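Local coordinates for alanine racemase (Oenococcus oeni PSU-1, PDB 3HUR), which belongs to the alanine racemase family, with an N-terminal TIM-barrel domain and a C-terminal domain rich in beta strands, at residues E28-K33 with A207-H212; T168-G173 with V232-G237. One frame throughout, in Å; residues are numbered along the deposited sequence.

Contact 1 of 2, residues E28-K33 with A207-H212; sequences EWTKAK and ATCIWH
Trp-29 makes the one hydrogen bond of this contact. Its indole NE1 donates a hydrogen bond to the backbone O of Ile-210 at 2.9 Å, with 164° at the hydrogen. The bond runs close to the ring plane and meets a lone pair of the carbonyl in the carbonyl plane. With chi1 at -178°, CG of Trp-29 points opposite the backbone N, and the pyrrole edge of the indole reaches the end of helix 206-211. That edge also meets a second carbonyl, with CD1 of Trp-29 3.1 Å from O of Cys-209. Two successive carbonyls near the helix end thus face the indole edge.

The apolar part is small. The methyl CG2 of Thr-30 lies 3.9 Å from CB of Cys-209 and 3.6 Å from O of Cys-209. The hydroxyl of Thr-30 turns back to its own helix and bonds to O of Ile-26.

The touching residues are largely buried. Trp-29 also stacks with His-213, while Pro-242 packs on both Trp-29 and Ile-210. Thr-30 and Cys-209 share Ile-223 of strand 222-223, so the contact joins the end of helix 16-30 to helix 206-211 beside that strand of the parallel sheet.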
# COMPACT_ATOMS: atom_id res chain seq x y z
N GLU A 28 32.86 -4.75 26.44
CA GLU A 28 33.48 -5.91 27.06
C GLU A 28 33.72 -6.99 26.04
O GLU A 28 34.62 -7.78 26.20
CB GLU A 28 32.60 -6.49 28.19
CG GLU A 28 32.33 -5.54 29.35
CD GLU A 28 31.18 -6.02 30.27
OE1 GLU A 28 31.15 -7.25 30.58
OE2 GLU A 28 30.31 -5.18 30.67
N TRP A 29 32.90 -7.05 25.00
CA TRP A 29 32.96 -8.13 24.03
C TRP A 29 34.17 -7.94 23.13
O TRP A 29 34.72 -8.91 22.59
CB TRP A 29 31.70 -8.08 23.18
CG TRP A 29 31.51 -9.15 22.12
CD1 TRP A 29 31.63 -8.99 20.77
CD2 TRP A 29 31.10 -10.51 22.33
NE1 TRP A 29 31.33 -10.18 20.13
CE2 TRP A 29 31.00 -11.12 21.07
CE3 TRP A 29 30.82 -11.27 23.48
CZ2 TRP A 29 30.65 -12.47 20.91
CZ3 TRP A 29 30.44 -12.63 23.32
CH2 TRP A 29 30.37 -13.20 22.05
N THR A 30 34.56 -6.69 22.96
CA THR A 30 35.63 -6.34 22.03
C THR A 30 36.87 -5.81 22.77
O THR A 30 37.86 -5.43 22.15
CB THR A 30 35.12 -5.29 20.98
OG1 THR A 30 34.92 -4.01 21.59
CG2 THR A 30 33.81 -5.76 20.33
N LYS A 31 36.81 -5.81 24.10
CA LYS A 31 37.82 -5.16 24.93
C LYS A 31 38.21 -3.80 24.37
O LYS A 31 39.36 -3.54 24.07
CB LYS A 31 39.04 -6.09 25.08
CG LYS A 31 39.11 -6.82 26.42
CD LYS A 31 38.18 -8.05 26.55
CE LYS A 31 38.43 -8.79 27.94
NZ LYS A 31 37.26 -9.60 28.48
N ALA A 32 37.24 -2.91 24.24
CA ALA A 32 37.47 -1.65 23.57
C ALA A 32 37.85 -0.59 24.58
O ALA A 32 37.46 -0.67 25.74
CB ALA A 32 36.24 -1.24 22.85
N LYS A 33 38.61 0.40 24.13
CA LYS A 33 39.07 1.45 25.04
C LYS A 33 38.09 2.60 24.97
O LYS A 33 37.48 2.97 25.96
CB LYS A 33 40.52 1.90 24.71
CG LYS A 33 41.65 0.86 25.14
CD LYS A 33 41.31 0.14 26.54
CE LYS A 33 42.51 -0.65 27.17
NZ LYS A 33 43.20 -1.57 26.19
N ALA A 207 28.89 -4.75 12.92
CA ALA A 207 29.01 -6.11 12.45
C ALA A 207 30.45 -6.65 12.79
O ALA A 207 30.61 -7.78 13.29
CB ALA A 207 28.70 -6.16 10.93
N THR A 208 31.45 -5.80 12.55
CA THR A 208 32.78 -6.09 12.92
C THR A 208 32.83 -6.35 14.41
O THR A 208 33.42 -7.35 14.86
CB THR A 208 33.74 -4.98 12.53
OG1 THR A 208 33.47 -4.58 11.18
CG2 THR A 208 35.18 -5.48 12.59
N CYS A 209 32.19 -5.50 15.20
CA CYS A 209 32.22 -5.73 16.65
C CYS A 209 31.59 -7.07 17.02
O CYS A 209 32.11 -7.80 17.90
CB CYS A 209 31.50 -4.59 17.41
SG CYS A 209 32.35 -2.99 17.41
N ILE A 210 30.48 -7.41 16.38
CA ILE A 210 29.73 -8.58 16.84
C ILE A 210 30.46 -9.88 16.45
O ILE A 210 30.87 -10.61 17.33
CB ILE A 210 28.28 -8.65 16.29
CG1 ILE A 210 27.44 -7.48 16.83
CG2 ILE A 210 27.64 -10.01 16.63
CD1 ILE A 210 26.17 -7.29 16.10
N TRP A 211 30.63 -10.10 15.15
CA TRP A 211 31.14 -11.36 14.61
C TRP A 211 32.67 -11.49 14.35
O TRP A 211 33.09 -12.49 13.84
CB TRP A 211 30.37 -11.73 13.32
CG TRP A 211 28.93 -12.03 13.61
CD1 TRP A 211 28.42 -13.14 14.21
CD2 TRP A 211 27.82 -11.15 13.38
NE1 TRP A 211 27.04 -13.02 14.34
CE2 TRP A 211 26.66 -11.80 13.85
CE3 TRP A 211 27.71 -9.87 12.81
CZ2 TRP A 211 25.40 -11.24 13.75
CZ3 TRP A 211 26.46 -9.32 12.72
CH2 TRP A 211 25.31 -10.00 13.19
N HIS A 212 33.48 -10.50 14.72
CA HIS A 212 34.92 -10.59 14.54
C HIS A 212 35.66 -10.10 15.78
O HIS A 212 36.77 -9.57 15.68
CB HIS A 212 35.37 -9.71 13.39
CG HIS A 212 34.85 -10.11 12.05
ND1 HIS A 212 33.54 -9.94 11.68
CD2 HIS A 212 35.50 -10.60 10.96
CE1 HIS A 212 33.40 -10.33 10.42
NE2 HIS A 212 34.57 -10.73 9.97

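Contact 2 of 2, residues T168-G173 with V232-G237; sequences TADEAG and VNVSNG
Asp-170 meets Val-234 and Ser-235 across two irregular loops. CA of Asp-170 and CA of Ser-235 are 4.7 Å apart. The CB of Asp-170 points toward the other loop and makes the contact with the valine methyl, 4.1 Å from CG1 of Val-234. This methyl lies opposite the valine N (chi1 166°), which brings it to the aspartate. The carboxylate oxygen OD2 of Asp-170 is 3.9 Å from O of Val-234. Both are acceptors, so no attractive bond is expected between them.

Ser-235 approaches the backbone of Asp-170 instead. Its CB is 3.4 Å from O of Asp-170, and its CA makes a CA-H...O contact of 3.5 Å with the same oxygen. The angle of 123° at the hydrogen makes this a bent contact. The serine hydroxyl has its partner elsewhere, at N of Leu-239 in its own loop. No hydrogen bond links the two segments directly. A nearby one does tie the loops, from N of Ala-172 to the carboxylate of Glu-238.

Val-234 and Ser-235 are the central residues of a type I beta turn from Asn-233 to Asn-236. The turn packs against the loop between strand 157-163 and helix 174-191. This is a loop-to-loop contact in the N-terminal TIM-barrel domain, where a beta-alpha connection meets the chain that follows strand 222-223.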
# COMPACT_ATOMS: atom_id res chain seq x y z
N THR A 168 31.46 -6.00 4.43
CA THR A 168 30.83 -7.31 4.33
C THR A 168 30.93 -8.09 5.63
O THR A 168 30.76 -9.32 5.65
CB THR A 168 31.39 -8.09 3.14
OG1 THR A 168 32.79 -8.24 3.30
CG2 THR A 168 31.07 -7.35 1.78
N ALA A 169 31.16 -7.39 6.73
CA ALA A 169 31.14 -8.02 8.03
C ALA A 169 29.73 -8.54 8.39
O ALA A 169 29.62 -9.53 9.09
CB ALA A 169 31.66 -7.06 9.10
N ASP A 170 28.68 -7.88 7.90
CA ASP A 170 27.26 -8.25 8.16
C ASP A 170 26.63 -9.18 7.11
O ASP A 170 25.43 -9.53 7.23
CB ASP A 170 26.37 -7.00 8.28
CG ASP A 170 26.18 -6.24 6.93
OD1 ASP A 170 26.86 -6.55 5.92
OD2 ASP A 170 25.34 -5.30 6.89
N GLU A 171 27.40 -9.54 6.09
CA GLU A 171 27.00 -10.54 5.10
C GLU A 171 27.63 -11.89 5.45
O GLU A 171 28.66 -11.96 6.12
CB GLU A 171 27.41 -10.08 3.70
CG GLU A 171 26.61 -8.88 3.20
CD GLU A 171 27.13 -8.30 1.89
OE1 GLU A 171 27.75 -9.07 1.10
OE2 GLU A 171 26.92 -7.09 1.63
N ALA A 172 26.98 -12.97 5.00
CA ALA A 172 27.45 -14.37 5.18
C ALA A 172 28.05 -14.93 3.89
O ALA A 172 27.65 -14.53 2.79
CB ALA A 172 26.27 -15.26 5.62
N GLY A 173 29.00 -15.87 4.03
CA GLY A 173 29.48 -16.63 2.86
C GLY A 173 30.98 -16.63 2.59
O GLY A 173 31.80 -16.34 3.47
N VAL A 232 18.77 -4.77 17.67
CA VAL A 232 18.36 -5.60 16.55
C VAL A 232 19.56 -6.40 16.01
O VAL A 232 20.72 -6.06 16.29
CB VAL A 232 17.80 -4.78 15.36
CG1 VAL A 232 16.61 -3.95 15.80
CG2 VAL A 232 18.89 -3.95 14.69
N ASN A 233 19.25 -7.40 15.18
CA ASN A 233 20.22 -8.13 14.39
C ASN A 233 20.63 -7.37 13.15
O ASN A 233 19.92 -7.34 12.18
CB ASN A 233 19.64 -9.48 13.95
CG ASN A 233 20.72 -10.46 13.50
OD1 ASN A 233 20.67 -11.64 13.86
ND2 ASN A 233 21.71 -9.96 12.76
N VAL A 234 21.82 -6.80 13.16
CA VAL A 234 22.38 -6.06 12.00
C VAL A 234 22.54 -6.83 10.63
O VAL A 234 22.62 -6.20 9.57
CB VAL A 234 23.71 -5.42 12.45
CG1 VAL A 234 24.58 -4.91 11.27
CG2 VAL A 234 23.38 -4.28 13.43
N SER A 235 22.55 -8.16 10.65
CA SER A 235 22.79 -8.98 9.44
C SER A 235 21.55 -9.26 8.56
O SER A 235 21.67 -9.96 7.55
CB SER A 235 23.36 -10.33 9.87
OG SER A 235 22.35 -11.13 10.48
N ASN A 236 20.40 -8.69 8.94
CA ASN A 236 19.06 -9.01 8.38
C ASN A 236 18.81 -10.46 8.03
O ASN A 236 18.61 -10.81 6.88
CB ASN A 236 18.58 -8.02 7.28
CG ASN A 236 19.40 -8.05 6.01
OD1 ASN A 236 20.10 -7.07 5.69
ND2 ASN A 236 19.26 -9.12 5.23
N GLY A 237 18.81 -11.32 9.04
CA GLY A 237 18.57 -12.75 8.83
C GLY A 237 19.81 -13.62 8.61
O GLY A 237 19.89 -14.73 9.17

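In the fold
Contacts 1 and 2 have their centres 15 Å apart, and both belong to the N-terminal TIM-barrel domain. Their segments alternate along the chain: 28-33, 168-173, 207-212, then 232-237. Helix 206-211 connects them. Besides its part in contact 1, it reaches both loops of contact 2: CB of Ala-207 packs 3.6 Å from CB of Ala-169, and Trp-211 touches Asn-233. Strands 201-202 and 222-223, the two ends of the eight-strand order, flank this helix in sequence. The two contacts therefore bring early and late parts of the barrel domain together around one short helix, and contact 2 extends this to the chain leading on to strand 251-263.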